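Local coordinates for protein secreted in xylem 3 (Fusarium oxysporum, PDB 5OD4) that is a fungal effector that probably suppresses plant immunity and, as the avirulence protein Avr2, can be recognised by the host, at residues L59-H71 / L101-A115. Numbering follows the deposited sequence.
With EDO (1,2-ethanediol), chain D.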
# COMPACT_ATOMS: atom_id res chain seq x y z
N LEU A 59 -7.37 -7.93 14.05
CA LEU A 59 -7.28 -6.71 13.28
C LEU A 59 -6.70 -7.02 11.93
O LEU A 59 -5.80 -7.89 11.81
CB LEU A 59 -6.41 -5.65 13.98
CG LEU A 59 -6.72 -4.66 15.08
CD1 LEU A 59 -5.60 -3.62 15.11
CD2 LEU A 59 -8.04 -4.02 14.76
N ARG A 60 -7.18 -6.28 10.92
CA ARG A 60 -6.65 -6.33 9.58
C ARG A 60 -6.04 -5.02 9.22
O ARG A 60 -6.65 -3.96 9.51
CB ARG A 60 -7.78 -6.58 8.61
CG ARG A 60 -8.48 -7.90 8.71
CD ARG A 60 -7.74 -9.05 8.11
NE ARG A 60 -7.71 -9.02 6.63
CZ ARG A 60 -7.15 -10.00 5.90
NH1 ARG A 60 -6.59 -11.03 6.50
NH2 ARG A 60 -7.14 -9.95 4.58
N THR A 61 -4.87 -5.03 8.60
CA THR A 61 -4.29 -3.83 7.98
C THR A 61 -4.84 -3.75 6.55
O THR A 61 -4.89 -4.76 5.86
CB THR A 61 -2.78 -3.92 7.98
OG1 THR A 61 -2.29 -4.05 9.33
CG2 THR A 61 -2.12 -2.73 7.30
N VAL A 62 -5.23 -2.55 6.14
CA VAL A 62 -5.85 -2.30 4.84
C VAL A 62 -5.16 -1.14 4.16
O VAL A 62 -4.91 -0.11 4.80
CB VAL A 62 -7.35 -1.99 4.99
CG1 VAL A 62 -8.01 -1.90 3.63
CG2 VAL A 62 -8.06 -3.05 5.86
N ILE A 63 -4.93 -1.29 2.85
CA ILE A 63 -4.50 -0.18 2.01
C ILE A 63 -5.50 -0.06 0.88
O ILE A 63 -5.73 -1.02 0.16
CB ILE A 63 -3.10 -0.39 1.46
CG1 ILE A 63 -2.10 -0.57 2.60
CG2 ILE A 63 -2.69 0.79 0.54
CD1 ILE A 63 -0.66 -0.74 2.20
N ASP A 64 -6.04 1.15 0.69
CA ASP A 64 -6.88 1.48 -0.48
C ASP A 64 -6.16 2.53 -1.30
O ASP A 64 -5.60 3.48 -0.76
CB ASP A 64 -8.23 2.05 -0.04
CG ASP A 64 -9.11 1.11 0.70
OD1 ASP A 64 -9.18 -0.09 0.36
OD2 ASP A 64 -9.85 1.59 1.63
N VAL A 65 -6.27 2.40 -2.65
CA VAL A 65 -5.71 3.37 -3.59
C VAL A 65 -6.80 3.70 -4.59
O VAL A 65 -7.41 2.81 -5.16
CB VAL A 65 -4.49 2.78 -4.30
CG1 VAL A 65 -3.96 3.76 -5.35
CG2 VAL A 65 -3.40 2.42 -3.30
N ALA A 66 -7.05 5.02 -4.84
CA ALA A 66 -8.12 5.39 -5.73
C ALA A 66 -7.80 6.67 -6.44
O ALA A 66 -7.07 7.53 -5.92
CB ALA A 66 -9.43 5.54 -4.98
N PRO A 67 -8.38 6.88 -7.63
CA PRO A 67 -8.35 8.21 -8.25
C PRO A 67 -9.04 9.23 -7.36
O PRO A 67 -9.88 8.86 -6.52
CB PRO A 67 -9.14 8.03 -9.56
CG PRO A 67 -9.20 6.54 -9.78
CD PRO A 67 -9.22 5.95 -8.41
N PRO A 68 -8.75 10.52 -7.54
CA PRO A 68 -9.45 11.57 -6.79
C PRO A 68 -10.84 11.81 -7.33
O PRO A 68 -11.09 11.63 -8.52
CB PRO A 68 -8.58 12.80 -7.03
CG PRO A 68 -8.09 12.55 -8.45
CD PRO A 68 -7.75 11.08 -8.46
N ASP A 69 -11.71 12.32 -6.45
CA ASP A 69 -12.91 13.08 -6.89
C ASP A 69 -13.86 12.34 -7.77
O ASP A 69 -14.57 12.93 -8.60
CB ASP A 69 -12.49 14.41 -7.49
CG ASP A 69 -12.02 15.40 -6.44
OD1 ASP A 69 -12.46 15.28 -5.30
OD2 ASP A 69 -11.27 16.33 -6.76
N GLY A 70 -13.97 11.01 -7.59
CA GLY A 70 -14.86 10.21 -8.39
C GLY A 70 -14.42 9.95 -9.80
O GLY A 70 -15.20 9.41 -10.61
N HIS A 71 -13.17 10.30 -10.13
CA HIS A 71 -12.65 10.10 -11.46
C HIS A 71 -12.33 8.64 -11.72
O HIS A 71 -12.17 7.82 -10.82
CB HIS A 71 -11.42 10.96 -11.68
CG HIS A 71 -11.70 12.44 -11.73
ND1 HIS A 71 -11.00 13.32 -12.50
CD2 HIS A 71 -12.63 13.19 -11.10
CE1 HIS A 71 -11.49 14.54 -12.35
NE2 HIS A 71 -12.48 14.49 -11.48
N LEU A 101 -4.58 -0.93 -10.29
CA LEU A 101 -5.64 0.05 -10.60
C LEU A 101 -5.60 0.18 -12.10
O LEU A 101 -4.66 0.72 -12.65
CB LEU A 101 -5.38 1.41 -9.84
CG LEU A 101 -6.46 2.49 -10.07
CD1 LEU A 101 -7.77 2.11 -9.41
CD2 LEU A 101 -5.95 3.81 -9.57
N SER A 102 -6.63 -0.35 -12.80
CA SER A 102 -6.64 -0.43 -14.24
C SER A 102 -7.24 0.82 -14.88
O SER A 102 -8.10 1.49 -14.29
CB SER A 102 -7.51 -1.62 -14.65
OG SER A 102 -8.79 -1.48 -14.05
N THR A 103 -6.84 1.11 -16.11
CA THR A 103 -7.41 2.25 -16.84
C THR A 103 -8.93 2.13 -16.88
O THR A 103 -9.47 1.10 -17.24
CB THR A 103 -6.89 2.25 -18.27
OG1 THR A 103 -5.49 2.23 -18.19
CG2 THR A 103 -7.35 3.48 -19.03
N GLY A 104 -9.62 3.21 -16.51
CA GLY A 104 -11.06 3.24 -16.50
C GLY A 104 -11.72 2.83 -15.21
O GLY A 104 -12.91 3.05 -15.04
N SER A 105 -10.96 2.19 -14.32
CA SER A 105 -11.53 1.79 -13.04
C SER A 105 -11.74 2.98 -12.13
O SER A 105 -11.05 3.99 -12.21
CB SER A 105 -10.71 0.70 -12.39
OG SER A 105 -9.46 1.11 -11.97
N ARG A 106 -12.68 2.81 -11.22
CA ARG A 106 -12.98 3.82 -10.22
C ARG A 106 -12.32 3.56 -8.88
O ARG A 106 -12.21 4.45 -8.05
CB ARG A 106 -14.49 3.94 -10.06
CG ARG A 106 -15.09 4.53 -11.33
CD ARG A 106 -16.57 4.76 -11.31
NE ARG A 106 -16.98 5.35 -12.58
CZ ARG A 106 -17.01 4.72 -13.76
NH1 ARG A 106 -16.66 3.45 -13.86
NH2 ARG A 106 -17.39 5.37 -14.85
N GLY A 107 -11.92 2.30 -8.64
CA GLY A 107 -11.31 1.97 -7.39
C GLY A 107 -12.29 1.85 -6.25
O GLY A 107 -13.50 1.91 -6.44
N PRO A 108 -11.76 1.66 -5.05
CA PRO A 108 -10.33 1.52 -4.80
C PRO A 108 -9.78 0.16 -5.25
O PRO A 108 -10.49 -0.83 -5.31
CB PRO A 108 -10.25 1.61 -3.27
CG PRO A 108 -11.56 1.09 -2.81
CD PRO A 108 -12.56 1.54 -3.82
N ALA A 109 -8.49 0.17 -5.53
CA ALA A 109 -7.66 -1.03 -5.46
C ALA A 109 -7.33 -1.24 -4.00
O ALA A 109 -6.97 -0.28 -3.31
CB ALA A 109 -6.41 -0.87 -6.29
N THR A 110 -7.47 -2.48 -3.50
CA THR A 110 -7.35 -2.75 -2.06
C THR A 110 -6.46 -3.94 -1.82
O THR A 110 -6.53 -4.95 -2.53
CB THR A 110 -8.77 -3.01 -1.48
OG1 THR A 110 -9.59 -1.85 -1.70
CG2 THR A 110 -8.72 -3.32 -0.02
N ILE A 111 -5.66 -3.83 -0.77
CA ILE A 111 -4.85 -4.90 -0.23
C ILE A 111 -5.12 -4.99 1.26
O ILE A 111 -5.23 -3.96 1.91
CB ILE A 111 -3.36 -4.61 -0.48
CG1 ILE A 111 -3.05 -4.56 -1.96
CG2 ILE A 111 -2.48 -5.57 0.26
CD1 ILE A 111 -1.66 -4.08 -2.27
N SER A 112 -5.17 -6.21 1.80
CA SER A 112 -5.31 -6.32 3.27
C SER A 112 -4.65 -7.58 3.76
O SER A 112 -4.41 -8.52 3.00
CB SER A 112 -6.77 -6.28 3.70
OG SER A 112 -7.50 -7.41 3.26
N TRP A 113 -4.36 -7.58 5.06
CA TRP A 113 -3.67 -8.71 5.70
C TRP A 113 -3.93 -8.68 7.19
O TRP A 113 -4.35 -7.67 7.75
CB TRP A 113 -2.18 -8.72 5.39
CG TRP A 113 -1.40 -7.54 5.87
CD1 TRP A 113 -0.78 -7.40 7.07
CD2 TRP A 113 -1.07 -6.37 5.12
NE1 TRP A 113 -0.07 -6.22 7.12
CE2 TRP A 113 -0.24 -5.58 5.93
CE3 TRP A 113 -1.37 -5.93 3.82
CZ2 TRP A 113 0.29 -4.39 5.47
CZ3 TRP A 113 -0.85 -4.73 3.40
CH2 TRP A 113 -0.03 -3.98 4.21
N ASP A 114 -3.68 -9.79 7.86
CA ASP A 114 -3.80 -9.84 9.33
C ASP A 114 -2.70 -8.96 9.93
O ASP A 114 -1.52 -9.14 9.67
CB ASP A 114 -3.66 -11.27 9.83
CG ASP A 114 -4.81 -12.17 9.45
OD1 ASP A 114 -5.91 -11.72 9.12
OD2 ASP A 114 -4.62 -13.40 9.59
N ALA A 115 -3.09 -8.03 10.79
CA ALA A 115 -2.15 -7.05 11.30
C ALA A 115 -1.04 -7.74 12.08
O ALA A 115 -1.30 -8.65 12.87
CB ALA A 115 -2.87 -6.05 12.17
C1 EDO D . -13.33 5.71 -3.79
O1 EDO D . -14.35 4.91 -3.20
C2 EDO D . -13.28 5.32 -5.25
O2 EDO D . -14.55 4.86 -5.74
O HOH W 1 -3.78 -9.63 13.66
O HOH W 2 -9.88 -7.16 5.46
O HOH W 3 0.23 -5.14 9.81
O HOH W 4 -13.19 7.05 -8.39
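Strands 60-66 and 109-114 run antiparallel, 4.5 Å between axes at closest approach, with paired amide-carbonyl bonds at Thr-61/Trp-113, Ile-63/Ile-111 and Val-65/Ala-109. Those six side chains share the inner face. There Thr-61 lays CB over the five-membered ring of Trp-113, 3.8 Å from its centroid, a CH-pi contact suited to a compact beta-branched residue; Thr-61 CG2, anti to the backbone N, reaches Trp-113 CZ2 at 3.5 Å. A water bridges Thr-61 OG1 and Trp-113 NE1, satisfying the indole N-H, while Ile-63 CD1 meets the ring rim at CH2. The other face carries Val-62 among polar Ser-112, Asp-64 and Thr-110. Arg-60, bent at chi2 and chi3 (-78° and -71°), folds back across the neighbouring strand: NH1 forms a salt bridge with Asp-114 OD1 (2.8 Å), approaching from above the carboxylate plane, and NH2 donates to Ser-112 OG (2.9 Å). Arg-49 and Tyr-51 hold buried Asp-64 by OD2; in one conformer Thr-110 OG1 donates to Asp-64 OD1 (2.7 Å) from the anti side, somewhat out of plane. Pro-108, after a cis peptide bond, sets CB beside Asp-64 CB. Ile-63, Val-65 and Trp-113 meet strand 77-85 of the second sheet, characteristic of a beta-sandwich.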